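Local coordinates for protein cytochrome C'' (Methylophilus methylotrophus, PDB 1GU2) that binds a covalently attached heme c and probably transfers electrons, at residues P71-T83 with N111-T123. Residues are numbered along the deposited sequence; the frame is centred on the assembly and turned at random.
Sequences PPLAPRVNTKRFT and NFIAYLLTETKPT. With HEC (heme c), chain C.
The Phe-112 ring takes Leu-73 CD1 at its edge, 4.1 Å from CZ. One face lies against Leu-116 CG of its own helix, and the heme methyl CMB sits over the opposite face. The Phe-82 ring also works by its edge: Leu-116 CD1 lies in its plane, 4.0 Å from CE1, while Ile-113 CD1 approaches CE2 obliquely. With CG anti to its carbonyl carbon (chi1 -70°), Leu-116 reaches into the loop, and its CD2 meets Leu-73 CB. Leu-73 in turn lays both methyls on the porphyrin, CD2 3.6 Å from heme C2A.

Arg-81 ties the loop to the heme. Its NH1 and NH2 bind O1D and O2D of one propionate, and the carboxylate carbon lies in the guanidinium plane. NE gives Pro-72 O a nearly straight bond (2.8 Å, 173°), and NH1 also bonds Pro-71 O. A methionine here would probably leave that propionate without its charged mate and the two proline carbonyls without these donors.

No direct hydrogen bond joins the segments, but a water links Arg-76 N to Leu-116 O. Beyond the helix, Val-77 CG2 packs 3.6 Å from Thr-120 O. The contact thus fastens the heme-pocket loop between strand 69-70 and helix 85-100 to the end of helix 106-118. Helix 2-19 touches Phe-82 and Ile-113, and helix 85-100 touches Phe-82 and Phe-112.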
loop_
_atom_site.group_PDB
_atom_site.type_symbol
_atom_site.label_atom_id
_atom_site.label_comp_id
_atom_site.label_asym_id
_atom_site.label_seq_id
_atom_site.Cartn_x
_atom_site.Cartn_y
_atom_site.Cartn_z
ATOM N N PRO A 71 10.818 3.279 7.249
ATOM C CA PRO A 71 10.881 4.405 6.319
ATOM C C PRO A 71 9.534 4.671 5.651
ATOM O O PRO A 71 8.667 3.777 5.499
ATOM C CB PRO A 71 11.929 3.914 5.313
ATOM C CG PRO A 71 12.837 3.023 6.127
ATOM C CD PRO A 71 11.834 2.254 7.017
ATOM N N PRO A 72 9.317 5.894 5.153
ATOM C CA PRO A 72 8.044 6.199 4.505
ATOM C C PRO A 72 7.754 5.275 3.320
ATOM O O PRO A 72 8.679 4.754 2.657
ATOM C CB PRO A 72 8.260 7.636 4.025
ATOM C CG PRO A 72 9.304 8.203 4.968
ATOM C CD PRO A 72 10.228 7.041 5.209
ATOM N N LEU A 73 6.457 5.104 3.025
ATOM C CA LEU A 73 5.997 4.373 1.857
ATOM C C LEU A 73 5.855 5.201 0.574
ATOM O O LEU A 73 5.988 4.658 -0.520
ATOM C CB LEU A 73 4.647 3.733 2.155
ATOM C CG LEU A 73 4.621 2.704 3.311
ATOM C CD1 LEU A 73 3.254 2.031 3.383
ATOM C CD2 LEU A 73 5.750 1.679 3.164
ATOM N N ALA A 74 5.599 6.519 0.704
ATOM C CA ALA A 74 5.348 7.334 -0.474
ATOM C C ALA A 74 6.602 7.521 -1.306
ATOM O O ALA A 74 7.614 8.010 -0.791
ATOM C CB ALA A 74 4.805 8.684 -0.035
ATOM N N PRO A 75 6.615 7.109 -2.572
ATOM C CA PRO A 75 7.877 7.112 -3.353
ATOM C C PRO A 75 8.392 8.475 -3.760
ATOM O O PRO A 75 9.580 8.590 -4.066
ATOM C CB PRO A 75 7.558 6.231 -4.568
ATOM C CG PRO A 75 6.088 6.358 -4.716
ATOM C CD PRO A 75 5.530 6.439 -3.297
ATOM N N ARG A 76 7.577 9.519 -3.685
ATOM C CA ARG A 76 8.137 10.877 -3.905
ATOM C C ARG A 76 8.990 11.308 -2.719
ATOM O O ARG A 76 9.921 12.095 -2.872
ATOM C CB ARG A 76 7.011 11.852 -4.248
ATOM C CG ARG A 76 7.510 13.274 -4.490
ATOM C CD ARG A 76 8.454 13.434 -5.634
ATOM N NE ARG A 76 7.973 13.142 -6.978
ATOM C CZ ARG A 76 8.754 12.728 -7.992
ATOM N NH1 ARG A 76 8.243 12.480 -9.196
ATOM N NH2 ARG A 76 10.071 12.536 -7.890
ATOM N N VAL A 77 8.688 10.785 -1.526
ATOM C CA VAL A 77 9.409 11.130 -0.318
ATOM C C VAL A 77 10.557 10.180 -0.087
ATOM O O VAL A 77 11.680 10.624 0.185
ATOM C CB VAL A 77 8.453 11.110 0.868
ATOM C CG1 VAL A 77 9.159 11.364 2.195
ATOM C CG2 VAL A 77 7.410 12.181 0.551
ATOM N N ASN A 78 10.303 8.889 -0.201
ATOM C CA ASN A 78 11.347 7.877 -0.106
ATOM C C ASN A 78 11.519 7.243 -1.468
ATOM O O ASN A 78 10.801 6.297 -1.806
ATOM C CB ASN A 78 10.927 6.835 0.956
ATOM C CG ASN A 78 11.935 5.711 1.090
ATOM O OD1 ASN A 78 13.013 5.707 0.471
ATOM N ND2 ASN A 78 11.598 4.736 1.897
ATOM N N THR A 79 12.455 7.718 -2.250
ATOM C CA THR A 79 12.591 7.327 -3.644
ATOM C C THR A 79 13.120 5.918 -3.813
ATOM O O THR A 79 13.062 5.410 -4.918
ATOM C CB THR A 79 13.488 8.332 -4.417
ATOM O OG1 THR A 79 14.800 8.271 -3.837
ATOM C CG2 THR A 79 12.969 9.743 -4.296
ATOM N N LYS A 80 13.585 5.275 -2.738
ATOM C CA LYS A 80 13.919 3.839 -2.808
ATOM C C LYS A 80 12.695 2.936 -2.942
ATOM O O LYS A 80 12.787 1.815 -3.478
ATOM C CB LYS A 80 14.696 3.401 -1.578
ATOM C CG LYS A 80 16.004 4.183 -1.388
ATOM C CD LYS A 80 16.824 3.558 -0.247
ATOM C CE LYS A 80 18.131 4.314 -0.133
ATOM N NZ LYS A 80 19.145 3.923 -1.148
ATOM N N ARG A 81 11.531 3.391 -2.481
ATOM C CA ARG A 81 10.340 2.545 -2.621
ATOM C C ARG A 81 10.012 2.243 -4.066
ATOM O O ARG A 81 9.872 3.185 -4.881
ATOM C CB ARG A 81 9.137 3.201 -1.925
ATOM C CG ARG A 81 9.244 3.353 -0.399
ATOM C CD ARG A 81 9.399 1.998 0.280
ATOM N NE ARG A 81 9.344 2.162 1.728
ATOM C CZ ARG A 81 9.656 1.184 2.561
ATOM N NH1 ARG A 81 9.556 1.418 3.859
ATOM N NH2 ARG A 81 10.062 0.007 2.106
ATOM N N PHE A 82 9.903 0.975 -4.403
ATOM C CA PHE A 82 9.588 0.433 -5.726
ATOM C C PHE A 82 10.756 0.465 -6.699
ATOM O O PHE A 82 10.593 -0.001 -7.854
ATOM C CB PHE A 82 8.327 1.022 -6.364
ATOM C CG PHE A 82 7.097 0.936 -5.480
ATOM C CD1 PHE A 82 6.704 2.030 -4.702
ATOM C CD2 PHE A 82 6.363 -0.228 -5.405
ATOM C CE1 PHE A 82 5.597 1.951 -3.867
ATOM C CE2 PHE A 82 5.263 -0.325 -4.582
ATOM C CZ PHE A 82 4.889 0.750 -3.757
ATOM N N THR A 83 11.968 0.907 -6.296
ATOM C CA THR A 83 13.090 0.855 -7.238
ATOM C C THR A 83 13.564 -0.561 -7.500
ATOM O O THR A 83 14.067 -0.823 -8.619
ATOM C CB THR A 83 14.220 1.750 -6.730
ATOM O OG1 THR A 83 13.694 3.094 -6.706
ATOM C CG2 THR A 83 15.427 1.673 -7.673
ATOM N N ASN A 111 -5.253 0.671 -6.384
ATOM C CA ASN A 111 -5.808 1.799 -5.681
ATOM C C ASN A 111 -4.828 2.323 -4.629
ATOM O O ASN A 111 -4.680 3.540 -4.451
ATOM C CB ASN A 111 -7.125 1.426 -4.953
ATOM C CG ASN A 111 -8.313 1.200 -5.861
ATOM O OD1 ASN A 111 -8.287 1.569 -7.040
ATOM N ND2 ASN A 111 -9.362 0.616 -5.295
ATOM N N PHE A 112 -4.156 1.410 -3.924
ATOM C CA PHE A 112 -3.232 1.812 -2.881
ATOM C C PHE A 112 -1.998 2.508 -3.450
ATOM O O PHE A 112 -1.590 3.531 -2.921
ATOM C CB PHE A 112 -2.850 0.592 -2.035
ATOM C CG PHE A 112 -1.815 0.968 -0.989
ATOM C CD1 PHE A 112 -0.534 0.464 -1.047
ATOM C CD2 PHE A 112 -2.182 1.836 0.027
ATOM C CE1 PHE A 112 0.401 0.816 -0.090
ATOM C CE2 PHE A 112 -1.270 2.229 0.962
ATOM C CZ PHE A 112 0.004 1.710 0.885
ATOM N N ILE A 113 -1.402 1.967 -4.516
ATOM C CA ILE A 113 -0.216 2.597 -5.079
ATOM C C ILE A 113 -0.587 3.928 -5.704
ATOM O O ILE A 113 0.158 4.913 -5.568
ATOM C CB ILE A 113 0.548 1.643 -6.022
ATOM C CG1 ILE A 113 0.975 0.349 -5.319
ATOM C CG2 ILE A 113 1.717 2.389 -6.646
ATOM C CD1 ILE A 113 1.587 -0.704 -6.225
ATOM N N ALA A 114 -1.750 4.044 -6.320
ATOM C CA ALA A 114 -2.206 5.312 -6.864
ATOM C C ALA A 114 -2.357 6.293 -5.735
ATOM O O ALA A 114 -1.950 7.446 -5.828
ATOM C CB ALA A 114 -3.516 5.126 -7.612
ATOM N N TYR A 115 -2.915 5.866 -4.609
ATOM C CA TYR A 115 -3.009 6.757 -3.420
ATOM C C TYR A 115 -1.623 7.186 -2.966
ATOM O O TYR A 115 -1.351 8.365 -2.661
ATOM C CB TYR A 115 -3.820 6.023 -2.320
ATOM C CG TYR A 115 -3.616 6.674 -0.964
ATOM C CD1 TYR A 115 -4.024 7.980 -0.752
ATOM C CD2 TYR A 115 -3.001 6.008 0.091
ATOM C CE1 TYR A 115 -3.821 8.557 0.510
ATOM C CE2 TYR A 115 -2.785 6.560 1.353
ATOM C CZ TYR A 115 -3.227 7.851 1.516
ATOM O OH TYR A 115 -3.006 8.473 2.709
ATOM N N LEU A 116 -0.648 6.272 -2.890
ATOM C CA LEU A 116 0.735 6.639 -2.516
ATOM C C LEU A 116 1.301 7.734 -3.428
ATOM O O LEU A 116 2.073 8.590 -2.905
ATOM C CB LEU A 116 1.651 5.448 -2.564
ATOM C CG LEU A 116 1.489 4.356 -1.512
ATOM C CD1 LEU A 116 2.569 3.294 -1.708
ATOM C CD2 LEU A 116 1.556 4.875 -0.097
ATOM N N LEU A 117 0.985 7.739 -4.709
ATOM C CA LEU A 117 1.480 8.751 -5.661
ATOM C C LEU A 117 0.965 10.135 -5.287
ATOM O O LEU A 117 1.552 11.137 -5.703
ATOM C CB LEU A 117 1.084 8.442 -7.106
ATOM C CG LEU A 117 1.680 7.194 -7.745
ATOM C CD1 LEU A 117 1.131 6.938 -9.136
ATOM C CD2 LEU A 117 3.191 7.276 -7.751
ATOM N N THR A 118 -0.109 10.231 -4.530
ATOM C CA THR A 118 -0.711 11.500 -4.236
ATOM C C THR A 118 -0.264 12.099 -2.888
ATOM O O THR A 118 -0.571 13.261 -2.620
ATOM C CB THR A 118 -2.259 11.457 -4.141
ATOM O OG1 THR A 118 -2.698 10.697 -2.989
ATOM C CG2 THR A 118 -2.767 10.885 -5.420
ATOM N N GLU A 119 0.419 11.310 -2.074
ATOM C CA GLU A 119 0.861 11.701 -0.732
ATOM C C GLU A 119 2.314 12.104 -0.813
ATOM O O GLU A 119 3.306 11.420 -0.668
ATOM C CB GLU A 119 0.617 10.590 0.294
ATOM C CG GLU A 119 -0.862 10.358 0.522
ATOM C CD GLU A 119 -1.412 11.310 1.542
ATOM O OE1 GLU A 119 -0.967 12.462 1.666
ATOM O OE2 GLU A 119 -2.341 10.929 2.279
ATOM N N THR A 120 2.571 13.376 -1.082
ATOM C CA THR A 120 3.947 13.775 -1.367
ATOM C C THR A 120 4.479 14.656 -0.244
ATOM O O THR A 120 5.606 15.141 -0.334
ATOM C CB THR A 120 4.046 14.544 -2.692
ATOM O OG1 THR A 120 3.321 15.761 -2.525
ATOM C CG2 THR A 120 3.400 13.817 -3.888
ATOM N N LYS A 121 3.686 14.946 0.789
ATOM C CA LYS A 121 4.136 15.858 1.841
ATOM C C LYS A 121 3.955 15.249 3.237
ATOM O O LYS A 121 2.828 14.900 3.654
ATOM C CB LYS A 121 3.366 17.181 1.772
ATOM C CG LYS A 121 3.411 17.880 0.416
ATOM C CD LYS A 121 4.605 18.833 0.389
ATOM C CE LYS A 121 4.656 19.579 -0.937
ATOM N NZ LYS A 121 6.032 20.076 -1.282
ATOM N N PRO A 122 5.018 15.093 3.988
ATOM C CA PRO A 122 4.873 14.617 5.378
ATOM C C PRO A 122 4.050 15.567 6.193
ATOM O O PRO A 122 4.126 16.789 6.081
ATOM C CB PRO A 122 6.324 14.551 5.859
ATOM C CG PRO A 122 7.109 14.432 4.597
ATOM C CD PRO A 122 6.412 15.292 3.591
ATOM N N THR A 123 3.196 15.164 7.061
ATOM C CA THR A 123 2.654 15.741 8.265
ATOM C C THR A 123 3.731 16.281 9.196
ATOM O O THR A 123 4.724 15.618 9.521
ATOM C CB THR A 123 1.792 14.745 9.088
ATOM O OG1 THR A 123 0.711 14.245 8.262
ATOM C CG2 THR A 123 1.148 15.436 10.299
HETATM FE FE HEC C . 3.519 -2.473 5.837
HETATM C CHA HEC C . 6.627 -2.483 4.400
HETATM C CHB HEC C . 2.157 -1.570 2.842
HETATM C CHC HEC C . 0.385 -2.955 7.160
HETATM C CHD HEC C . 4.938 -3.020 8.912
HETATM N NA HEC C . 4.236 -2.041 4.016
HETATM C C1A HEC C . 5.572 -2.110 3.585
HETATM C C2A HEC C . 5.653 -1.761 2.194
HETATM C C3A HEC C . 4.414 -1.458 1.774
HETATM C C4A HEC C . 3.524 -1.669 2.890
HETATM C CMA HEC C . 3.961 -1.016 0.359
HETATM C CAA HEC C . 6.952 -1.742 1.370
HETATM C CBA HEC C . 7.208 -3.077 0.646
HETATM C CGA HEC C . 8.478 -3.063 -0.132
HETATM O O1A HEC C . 9.106 -4.137 -0.264
HETATM O O2A HEC C . 8.903 -2.010 -0.636
HETATM N NB HEC C . 1.648 -2.311 5.126
HETATM C C1B HEC C . 1.278 -1.952 3.860
HETATM C C2B HEC C . -0.168 -2.070 3.725
HETATM C C3B HEC C . -0.659 -2.485 4.927
HETATM C C4B HEC C . 0.480 -2.608 5.808
HETATM C CMB HEC C . -0.975 -1.784 2.447
HETATM C CAB HEC C . -2.120 -2.757 5.355
HETATM C CBB HEC C . -2.765 -3.837 4.489
HETATM N NC HEC C . 2.812 -2.888 7.665
HETATM C C1C HEC C . 1.468 -3.013 8.023
HETATM C C2C HEC C . 1.367 -3.179 9.457
HETATM C C3C HEC C . 2.637 -3.175 9.960
HETATM C C4C HEC C . 3.537 -3.006 8.853
HETATM C CMC HEC C . 0.007 -3.268 10.179
HETATM C CAC HEC C . 3.120 -3.220 11.410
HETATM C CBC HEC C . 2.649 -4.460 12.161
HETATM N ND HEC C . 5.383 -2.696 6.505
HETATM C C1D HEC C . 5.777 -2.954 7.825
HETATM C C2D HEC C . 7.184 -3.250 7.867
HETATM C C3D HEC C . 7.630 -3.283 6.576
HETATM C C4D HEC C . 6.545 -2.813 5.743
HETATM C CMD HEC C . 8.001 -3.527 9.143
HETATM C CAD HEC C . 9.019 -3.789 6.108
HETATM C CBD HEC C . 10.155 -2.775 6.389
HETATM C CGD HEC C . 10.391 -1.788 5.264
HETATM O O1D HEC C . 10.971 -0.685 5.485
HETATM O O2D HEC C . 10.025 -2.094 4.099
HETATM O O HOH W 1 4.619 9.634 -3.583
#